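Long-range contacts in putative Outer membrane protein (Helicobacter pylori, PDB 6GW5), which forms the adhesin domain of the outer membrane protein SabA, a lectin that probably binds Lewis-type glycans on host surfaces: residues I383-D388 against Y397-N402; K95-Q100 against M120-Y125; F48-Y53 against S236-S241. All blocks are in the same frame, centred on the assembly; numbering follows the deposited sequence.

The three contacts are spread along an elongated, largely helical adhesin domain. Interaction 3 lies nearest the middle, where helices 35-54 and 215-240 meet, partly buried, through a tyrosine-histidine stack and a threonine methyl. Interactions 1 and 2 lie on opposite sides of the chain's centre, their own centres about 83 Å apart, and share no helix or strand. In interaction 1, also partly buried, two short antiparallel strands joined by backbone hydrogen bonds rest on long helices; in interaction 2 a loop meets the start of a helix at the surface, by side chains without a hydrogen bond between the segments. In sequence, interaction 2 is nested within the loop that interaction 3 closes, and interaction 1 follows both.

Interaction 1: I383-D388 against Y397-N402; sequences ITLPYD and YNYQIN
Thr-384 and Gln-400 are joined by two backbone hydrogen bonds. Thr-384 N donates a hydrogen bond to Gln-400 O at 3.0 Å, and Gln-400 N donates one to Thr-384 O at 2.8 Å, the second being the straighter, with 160° at the hydrogen. They form an antiparallel hydrogen-bonded pair. Beside it, Ile-383 and Ile-401 make a non-hydrogen-bonded pair, where the CA-H of Ile-383 also points at Gln-400 O, 3.3 Å from the CA. One carbonyl thus receives both an N-H and a weaker C-H donor.

The apolar contacts gather on the face carrying Ile-383 and Ile-401. With CG1 of Ile-383 turned anti to its own nitrogen (chi1 -173°), the end methyl CD1 reaches Ile-401 CG1 at 4.1 Å and the CB of Tyr-399 at 4.0 Å. Beta-branched isoleucine suits such a place, packing beside the strand while accepting its extended backbone. Leu-385 CD1 lies over one face of the Tyr-399 ring, and Leu-385 CB is 3.9 Å from Tyr-399 CD1, while Thr-384 O sits near the edge of the ring. Tyrosine fits because its broad ring accepts the leucine and also stacks with Tyr-359; with Ile-383, Tyr-399 touches Val-22. On the side of Thr-384 and Gln-400, the pyrrolidine ring of Pro-386 crosses the aliphatic part of Gln-400 at about a right angle.

Just before the strand, Asn-398 centres an inverse gamma turn. The whole is a short two-stranded beta hairpin with a long connecting loop, laid against helices 3-32 and 348-370.

Interaction 2: K95-Q100 against M120-Y125; sequences KPASVQ and MNQTTY
Gln-122 NE2 is held by a hydrogen bond to OD2 of Asp-126, one turn further along the helix, and it also lies 3.9 Å from Val-99 CG1. The site is a strand-to-helix junction: strand 119-121, paired in parallel with strand 87-89, passes at once into helix 122-139, which lies within a predicted coiled coil. Residues 95-100, a loop without regular structure, pass alongside the first turn of that helix. No hydrogen bond runs directly between the segments; they meet through side chains, while strand 87-89 bonds to the backbone of both.

Gln-122 and Tyr-125 stand three residues apart on the helix and so direct their side chains to much the same side, toward the loop. Gln-122 is extended beyond CG, which carries its amide out from the first turn to the loop; the amide end comes against the Ala-97 methyl, Gln-122 CD 3.7 Å from Ala-97 CB, with CG behind it. A glutamine fits here because its long chain reaches the loop, and the NE2 facing a valine methyl still has Asp-126 as partner. The methyl of alanine is small enough to let the loop backbone come near, and Ala-97 also hydrogen-bonds through its backbone to Val-88 of the neighbouring strand.

Val-99 meets both helix residues, running antiparallel to each of the two side chains as it passes them. Tyr-125 is buried; it also touches Val-88 and, on helix 60-79, Trp-76, so its large ring links the strand pair to that helix as well as to the loop. Against it Val-99 presents its other methyl: CG2 comes obliquely to the ring, 4.0 Å from Tyr-125 CE2.

Interaction 3: F48-Y53 against S236-S241; sequences FTNNNY and SNHTLS
The rings of Tyr-53 and His-238 lie in an offset stack, centroids 4.0 Å apart and planes only 14° from parallel. The imidazole is displaced toward the CD2-CE2 side of the phenol ring, and this shift brings the CB of His-238 almost exactly over the Tyr-53 centroid, at 3.8 Å and 2° off the normal, as a CH-pi contact. In both residues CG lies anti to the backbone nitrogen, which extends each ring out between the two helices, where they overlap. Flat, partly polar rings suit this partly exposed seam, since they can stack and still offer polar atoms at their rims.

Asn-50 approaches the imidazole at its edge: OD1 is 3.6 Å from His-238 CD2, and the amide plane stands 71° from the ring. More deeply buried, the Thr-49 methyl CG2 rests 3.8 Å from His-238 CA, while Thr-49 OG1 hydrogen-bonds to Leu-45 O within its own helix.

The segments 48-53 and 236-240 of helices 35-54 and 215-240 run roughly antiparallel, their axes 9.6 Å apart at closest approach, and helix 255-283 packs against both, through Phe-264 on Thr-49 and Gln-268 on Asn-237.

Interaction 1: I383-D388 against Y397-N402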
loop_
_atom_site.group_PDB
_atom_site.type_symbol
_atom_site.label_atom_id
_atom_site.label_comp_id
_atom_site.label_asym_id
_atom_site.label_seq_id
_atom_site.Cartn_x
_atom_site.Cartn_y
_atom_site.Cartn_z
ATOM N N ILE A 383 -36.827 -11.057 20.559
ATOM C CA ILE A 383 -35.754 -10.224 21.046
ATOM C C ILE A 383 -36.191 -9.436 22.265
ATOM O O ILE A 383 -37.212 -8.800 22.280
ATOM C CB ILE A 383 -35.213 -9.295 19.928
ATOM C CG1 ILE A 383 -33.974 -8.539 20.404
ATOM C CG2 ILE A 383 -36.269 -8.302 19.491
ATOM C CD1 ILE A 383 -33.223 -7.872 19.275
ATOM N N THR A 384 -35.294 -9.377 23.221
ATOM C CA THR A 384 -35.554 -8.883 24.541
ATOM C C THR A 384 -34.348 -8.216 25.122
ATOM O O THR A 384 -33.250 -8.412 24.631
ATOM C CB THR A 384 -35.887 -10.144 25.351
ATOM O OG1 THR A 384 -37.275 -10.101 25.624
ATOM C CG2 THR A 384 -35.040 -10.329 26.616
ATOM N N LEU A 385 -34.543 -7.399 26.145
ATOM C CA LEU A 385 -33.441 -6.767 26.855
ATOM C C LEU A 385 -33.535 -7.115 28.332
ATOM O O LEU A 385 -34.276 -6.482 29.081
ATOM C CB LEU A 385 -33.397 -5.236 26.658
ATOM C CG LEU A 385 -32.222 -4.547 27.403
ATOM C CD1 LEU A 385 -30.878 -5.009 26.850
ATOM C CD2 LEU A 385 -32.302 -3.018 27.382
ATOM N N PRO A 386 -32.752 -8.096 28.746
ATOM C CA PRO A 386 -32.796 -8.588 30.107
ATOM C C PRO A 386 -32.616 -7.518 31.175
ATOM O O PRO A 386 -31.723 -6.678 31.085
ATOM C CB PRO A 386 -31.634 -9.614 30.153
ATOM C CG PRO A 386 -31.562 -10.111 28.764
ATOM C CD PRO A 386 -31.810 -8.883 27.930
ATOM N N TYR A 387 -33.417 -7.663 32.214
ATOM C CA TYR A 387 -33.623 -6.657 33.227
ATOM C C TYR A 387 -33.701 -7.361 34.571
ATOM O O TYR A 387 -34.265 -8.440 34.694
ATOM C CB TYR A 387 -34.950 -5.902 32.960
ATOM C CG TYR A 387 -35.108 -4.597 33.722
ATOM C CD1 TYR A 387 -34.560 -3.432 33.231
ATOM C CD2 TYR A 387 -35.833 -4.533 34.918
ATOM C CE1 TYR A 387 -34.719 -2.251 33.910
ATOM C CE2 TYR A 387 -35.973 -3.356 35.607
ATOM C CZ TYR A 387 -35.418 -2.230 35.100
ATOM O OH TYR A 387 -35.496 -1.056 35.762
ATOM N N ASP A 388 -33.159 -6.701 35.587
ATOM C CA ASP A 388 -33.046 -7.253 36.923
ATOM C C ASP A 388 -33.448 -6.198 37.909
ATOM O O ASP A 388 -32.624 -5.426 38.395
ATOM C CB ASP A 388 -31.619 -7.698 37.152
ATOM C CG ASP A 388 -31.393 -8.333 38.518
ATOM O OD1 ASP A 388 -32.346 -8.683 39.262
ATOM O OD2 ASP A 388 -30.208 -8.487 38.834
ATOM N N TYR A 397 -27.201 -2.605 26.021
ATOM C CA TYR A 397 -27.251 -2.926 24.601
ATOM C C TYR A 397 -27.159 -4.434 24.334
ATOM O O TYR A 397 -27.196 -4.864 23.197
ATOM C CB TYR A 397 -26.155 -2.133 23.889
ATOM C CG TYR A 397 -26.253 -0.624 24.098
ATOM C CD1 TYR A 397 -27.365 0.106 23.610
ATOM C CD2 TYR A 397 -25.246 0.080 24.776
ATOM C CE1 TYR A 397 -27.450 1.488 23.779
ATOM C CE2 TYR A 397 -25.321 1.448 24.954
ATOM C CZ TYR A 397 -26.413 2.145 24.465
ATOM O OH TYR A 397 -26.448 3.488 24.671
ATOM N N ASN A 398 -27.156 -5.239 25.397
ATOM C CA ASN A 398 -26.938 -6.645 25.285
ATOM C C ASN A 398 -28.233 -7.404 25.045
ATOM O O ASN A 398 -28.674 -8.198 25.826
ATOM C CB ASN A 398 -26.236 -7.080 26.531
ATOM C CG ASN A 398 -25.663 -8.463 26.430
ATOM O OD1 ASN A 398 -25.477 -9.004 25.341
ATOM N ND2 ASN A 398 -25.358 -9.043 27.576
ATOM N N TYR A 399 -28.842 -7.163 23.905
ATOM C CA TYR A 399 -30.149 -7.760 23.595
ATOM C C TYR A 399 -30.027 -9.257 23.482
ATOM O O TYR A 399 -29.006 -9.725 23.021
ATOM C CB TYR A 399 -30.688 -7.208 22.278
ATOM C CG TYR A 399 -30.971 -5.748 22.384
ATOM C CD1 TYR A 399 -32.119 -5.307 23.012
ATOM C CD2 TYR A 399 -30.089 -4.800 21.881
ATOM C CE1 TYR A 399 -32.381 -3.953 23.150
ATOM C CE2 TYR A 399 -30.342 -3.448 21.992
ATOM C CZ TYR A 399 -31.471 -3.029 22.641
ATOM O OH TYR A 399 -31.731 -1.691 22.757
ATOM N N GLN A 400 -31.042 -10.002 23.914
ATOM C CA GLN A 400 -31.045 -11.468 23.743
ATOM C C GLN A 400 -32.003 -11.826 22.698
ATOM O O GLN A 400 -33.145 -11.423 22.721
ATOM C CB GLN A 400 -31.370 -12.245 25.027
ATOM C CG GLN A 400 -30.355 -12.012 26.160
ATOM C CD GLN A 400 -28.839 -12.178 25.795
ATOM O OE1 GLN A 400 -28.088 -11.201 25.704
ATOM N NE2 GLN A 400 -28.389 -13.417 25.660
ATOM N N ILE A 401 -31.497 -12.539 21.729
ATOM C CA ILE A 401 -32.313 -13.117 20.692
ATOM C C ILE A 401 -32.514 -14.587 21.015
ATOM O O ILE A 401 -31.560 -15.356 21.118
ATOM C CB ILE A 401 -31.603 -12.990 19.335
ATOM C CG1 ILE A 401 -31.448 -11.503 18.965
ATOM C CG2 ILE A 401 -32.353 -13.765 18.235
ATOM C CD1 ILE A 401 -30.197 -11.222 18.204
ATOM N N ASN A 402 -33.764 -14.973 21.124
ATOM C CA ASN A 402 -34.122 -16.354 21.374
ATOM C C ASN A 402 -33.716 -17.270 20.221
ATOM O O ASN A 402 -34.208 -17.129 19.108
ATOM C CB ASN A 402 -35.631 -16.459 21.597
ATOM C CG ASN A 402 -36.049 -17.841 22.033
ATOM O OD1 ASN A 402 -35.879 -18.823 21.301
ATOM N ND2 ASN A 402 -36.562 -17.937 23.233
#

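Interaction 2: K95-Q100 against M120-Y125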
loop_
_atom_site.group_PDB
_atom_site.type_symbol
_atom_site.label_atom_id
_atom_site.label_comp_id
_atom_site.label_asym_id
_atom_site.label_seq_id
_atom_site.Cartn_x
_atom_site.Cartn_y
_atom_site.Cartn_z
ATOM N N LYS A 95 31.885 17.539 -32.349
ATOM C CA LYS A 95 31.754 16.068 -32.317
ATOM C C LYS A 95 32.023 15.291 -30.956
ATOM O O LYS A 95 31.737 15.879 -29.854
ATOM C CB LYS A 95 32.491 15.577 -33.563
ATOM C CG LYS A 95 31.552 15.606 -34.761
ATOM C CD LYS A 95 32.244 15.692 -36.133
ATOM C CE LYS A 95 31.266 16.009 -37.273
ATOM N NZ LYS A 95 31.950 16.149 -38.597
ATOM N N PRO A 96 32.472 13.968 -31.040
ATOM C CA PRO A 96 32.350 12.936 -29.952
ATOM C C PRO A 96 33.058 13.346 -28.663
ATOM O O PRO A 96 34.199 13.820 -28.678
ATOM C CB PRO A 96 33.011 11.644 -30.518
ATOM C CG PRO A 96 33.315 11.924 -31.934
ATOM C CD PRO A 96 33.161 13.393 -32.209
ATOM N N ALA A 97 32.375 13.164 -27.549
ATOM C CA ALA A 97 32.831 13.754 -26.290
ATOM C C ALA A 97 33.829 12.840 -25.610
ATOM O O ALA A 97 33.767 11.621 -25.765
ATOM C CB ALA A 97 31.644 14.014 -25.388
ATOM N N SER A 98 34.718 13.434 -24.828
ATOM C CA SER A 98 35.750 12.689 -24.116
ATOM C C SER A 98 35.275 11.797 -22.935
ATOM O O SER A 98 36.104 11.105 -22.332
ATOM C CB SER A 98 36.784 13.688 -23.587
ATOM O OG SER A 98 37.875 13.017 -22.974
ATOM N N VAL A 99 33.984 11.841 -22.586
ATOM C CA VAL A 99 33.434 11.118 -21.409
ATOM C C VAL A 99 33.508 9.601 -21.431
ATOM O O VAL A 99 33.331 8.966 -22.467
ATOM C CB VAL A 99 31.954 11.461 -21.118
ATOM C CG1 VAL A 99 31.837 12.894 -20.618
ATOM C CG2 VAL A 99 31.052 11.209 -22.329
ATOM N N GLN A 100 33.715 9.043 -20.241
ATOM C CA GLN A 100 33.912 7.609 -20.047
ATOM C C GLN A 100 32.650 6.849 -20.363
ATOM O O GLN A 100 31.580 7.236 -19.920
ATOM C CB GLN A 100 34.287 7.322 -18.591
ATOM C CG GLN A 100 34.669 5.864 -18.340
ATOM C CD GLN A 100 35.934 5.784 -17.507
ATOM O OE1 GLN A 100 35.995 6.340 -16.396
ATOM N NE2 GLN A 100 36.962 5.120 -18.041
ATOM N N MET A 120 23.256 12.566 -27.953
ATOM C CA MET A 120 22.937 13.425 -26.828
ATOM C C MET A 120 23.996 14.495 -26.695
ATOM O O MET A 120 25.177 14.221 -26.772
ATOM C CB MET A 120 22.845 12.592 -25.505
ATOM C CG MET A 120 22.624 13.390 -24.202
ATOM S SD MET A 120 22.362 12.485 -22.656
ATOM C CE MET A 120 20.838 11.693 -23.122
ATOM N N ASN A 121 23.564 15.692 -26.378
ATOM C CA ASN A 121 24.515 16.722 -25.983
ATOM C C ASN A 121 25.267 16.432 -24.724
ATOM O O ASN A 121 24.638 16.072 -23.758
ATOM C CB ASN A 121 23.784 18.014 -25.712
ATOM C CG ASN A 121 23.691 18.865 -26.937
ATOM O OD1 ASN A 121 23.945 18.405 -28.058
ATOM N ND2 ASN A 121 23.331 20.119 -26.739
ATOM N N GLN A 122 26.574 16.660 -24.724
ATOM C CA GLN A 122 27.380 16.535 -23.532
ATOM C C GLN A 122 26.833 17.372 -22.358
ATOM O O GLN A 122 26.830 16.886 -21.219
ATOM C CB GLN A 122 28.858 16.869 -23.785
ATOM C CG GLN A 122 29.712 16.139 -22.793
ATOM C CD GLN A 122 31.174 16.530 -22.718
ATOM O OE1 GLN A 122 31.876 16.636 -23.727
ATOM N NE2 GLN A 122 31.655 16.720 -21.481
ATOM N N THR A 123 26.390 18.600 -22.624
ATOM C CA THR A 123 25.666 19.402 -21.634
ATOM C C THR A 123 24.647 18.520 -20.860
ATOM O O THR A 123 24.768 18.329 -19.634
ATOM C CB THR A 123 24.904 20.562 -22.341
ATOM O OG1 THR A 123 25.843 21.414 -22.979
ATOM C CG2 THR A 123 24.067 21.393 -21.363
ATOM N N THR A 124 23.671 17.977 -21.600
ATOM C CA THR A 124 22.584 17.242 -21.016
ATOM C C THR A 124 23.106 16.020 -20.261
ATOM O O THR A 124 22.662 15.732 -19.150
ATOM C CB THR A 124 21.576 16.814 -22.079
ATOM O OG1 THR A 124 21.036 17.962 -22.756
ATOM C CG2 THR A 124 20.428 16.053 -21.441
ATOM N N TYR A 125 24.064 15.315 -20.837
ATOM C CA TYR A 125 24.573 14.095 -20.224
ATOM C C TYR A 125 25.240 14.357 -18.881
ATOM O O TYR A 125 25.133 13.550 -17.962
ATOM C CB TYR A 125 25.539 13.366 -21.146
ATOM C CG TYR A 125 26.236 12.182 -20.475
ATOM C CD1 TYR A 125 25.549 10.972 -20.245
ATOM C CD2 TYR A 125 27.587 12.258 -20.079
ATOM C CE1 TYR A 125 26.183 9.900 -19.647
ATOM C CE2 TYR A 125 28.222 11.193 -19.473
ATOM C CZ TYR A 125 27.513 10.028 -19.248
ATOM O OH TYR A 125 28.147 8.975 -18.641
#

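Interaction 3: F48-Y53 against S236-S241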
loop_
_atom_site.group_PDB
_atom_site.type_symbol
_atom_site.label_atom_id
_atom_site.label_comp_id
_atom_site.label_asym_id
_atom_site.label_seq_id
_atom_site.Cartn_x
_atom_site.Cartn_y
_atom_site.Cartn_z
ATOM N N PHE A 48 3.821 0.346 15.048
ATOM C CA PHE A 48 4.047 0.358 13.631
ATOM C C PHE A 48 4.533 1.728 13.151
ATOM O O PHE A 48 5.445 1.804 12.362
ATOM C CB PHE A 48 2.789 -0.051 12.869
ATOM C CG PHE A 48 2.899 0.176 11.396
ATOM C CD1 PHE A 48 3.547 -0.727 10.607
ATOM C CD2 PHE A 48 2.437 1.339 10.815
ATOM C CE1 PHE A 48 3.677 -0.523 9.247
ATOM C CE2 PHE A 48 2.570 1.556 9.441
ATOM C CZ PHE A 48 3.202 0.624 8.656
ATOM N N THR A 49 3.900 2.798 13.596
ATOM C CA THR A 49 4.362 4.144 13.260
ATOM C C THR A 49 5.817 4.400 13.637
ATOM O O THR A 49 6.544 5.011 12.861
ATOM C CB THR A 49 3.526 5.228 13.944
ATOM O OG1 THR A 49 2.164 5.127 13.519
ATOM C CG2 THR A 49 3.995 6.595 13.531
ATOM N N ASN A 50 6.229 3.953 14.820
ATOM C CA ASN A 50 7.596 4.204 15.282
ATOM C C ASN A 50 8.630 3.462 14.436
ATOM O O ASN A 50 9.592 4.071 13.981
ATOM C CB ASN A 50 7.802 3.886 16.782
ATOM C CG ASN A 50 6.952 4.757 17.703
ATOM O OD1 ASN A 50 6.612 5.931 17.397
ATOM N ND2 ASN A 50 6.601 4.188 18.847
ATOM N N ASN A 51 8.393 2.179 14.199
ATOM C CA ASN A 51 9.243 1.399 13.345
ATOM C C ASN A 51 9.332 1.973 11.943
ATOM O O ASN A 51 10.409 2.141 11.388
ATOM C CB ASN A 51 8.774 -0.053 13.299
ATOM C CG ASN A 51 9.294 -0.844 14.484
ATOM O OD1 ASN A 51 10.375 -1.419 14.418
ATOM N ND2 ASN A 51 8.535 -0.867 15.576
ATOM N N ASN A 52 8.200 2.327 11.385
ATOM C CA ASN A 52 8.203 2.882 10.069
ATOM C C ASN A 52 9.061 4.146 9.967
ATOM O O ASN A 52 9.662 4.436 8.944
ATOM C CB ASN A 52 6.778 3.184 9.639
ATOM C CG ASN A 52 6.702 3.593 8.193
ATOM O OD1 ASN A 52 7.194 2.889 7.314
ATOM N ND2 ASN A 52 6.084 4.714 7.932
ATOM N N TYR A 53 9.091 4.887 11.056
ATOM C CA TYR A 53 9.609 6.243 11.116
ATOM C C TYR A 53 11.068 6.266 11.523
ATOM O O TYR A 53 11.804 7.070 11.024
ATOM C CB TYR A 53 8.761 7.011 12.104
ATOM C CG TYR A 53 9.056 8.448 12.206
ATOM C CD1 TYR A 53 8.748 9.314 11.160
ATOM C CD2 TYR A 53 9.642 8.982 13.367
ATOM C CE1 TYR A 53 9.000 10.675 11.272
ATOM C CE2 TYR A 53 9.911 10.330 13.473
ATOM C CZ TYR A 53 9.595 11.168 12.426
ATOM O OH TYR A 53 9.884 12.517 12.528
ATOM N N SER A 236 3.845 12.922 9.299
ATOM C CA SER A 236 2.736 13.507 10.026
ATOM C C SER A 236 2.103 12.493 11.001
ATOM O O SER A 236 1.812 12.864 12.144
ATOM C CB SER A 236 1.708 14.126 9.091
ATOM O OG SER A 236 1.337 13.192 8.130
ATOM N N ASN A 237 1.962 11.229 10.597
ATOM C CA ASN A 237 1.542 10.160 11.538
ATOM C C ASN A 237 2.314 10.075 12.844
ATOM O O ASN A 237 1.734 9.710 13.852
ATOM C CB ASN A 237 1.613 8.765 10.915
ATOM C CG ASN A 237 0.598 8.561 9.840
ATOM O OD1 ASN A 237 -0.331 9.358 9.691
ATOM N ND2 ASN A 237 0.772 7.496 9.052
ATOM N N HIS A 238 3.609 10.364 12.831
ATOM C CA HIS A 238 4.410 10.335 14.059
ATOM C C HIS A 238 3.979 11.417 15.069
ATOM O O HIS A 238 4.096 11.234 16.296
ATOM C CB HIS A 238 5.896 10.484 13.753
ATOM C CG HIS A 238 6.773 10.215 14.932
ATOM N ND1 HIS A 238 7.464 11.217 15.579
ATOM C CD2 HIS A 238 7.038 9.069 15.610
ATOM C CE1 HIS A 238 8.143 10.699 16.587
ATOM N NE2 HIS A 238 7.904 9.398 16.627
ATOM N N THR A 239 3.473 12.532 14.537
ATOM C CA THR A 239 2.958 13.629 15.351
ATOM C C THR A 239 1.590 13.244 15.912
ATOM O O THR A 239 1.383 13.295 17.117
ATOM C CB THR A 239 2.870 14.961 14.542
ATOM O OG1 THR A 239 4.174 15.340 14.085
ATOM C CG2 THR A 239 2.311 16.085 15.404
ATOM N N LEU A 240 0.676 12.866 15.024
ATOM C CA LEU A 240 -0.656 12.404 15.420
ATOM C C LEU A 240 -0.572 11.377 16.563
ATOM O O LEU A 240 -1.323 11.469 17.547
ATOM C CB LEU A 240 -1.411 11.795 14.231
ATOM C CG LEU A 240 -2.241 12.707 13.318
ATOM C CD1 LEU A 240 -1.388 13.660 12.474
ATOM C CD2 LEU A 240 -3.129 11.836 12.425
ATOM N N SER A 241 0.389 10.455 16.431
ATOM C CA SER A 241 0.667 9.389 17.411
ATOM C C SER A 241 0.965 9.877 18.836
ATOM O O SER A 241 0.756 9.128 19.786
ATOM C CB SER A 241 1.820 8.488 16.928
ATOM O OG SER A 241 2.032 7.356 17.774
#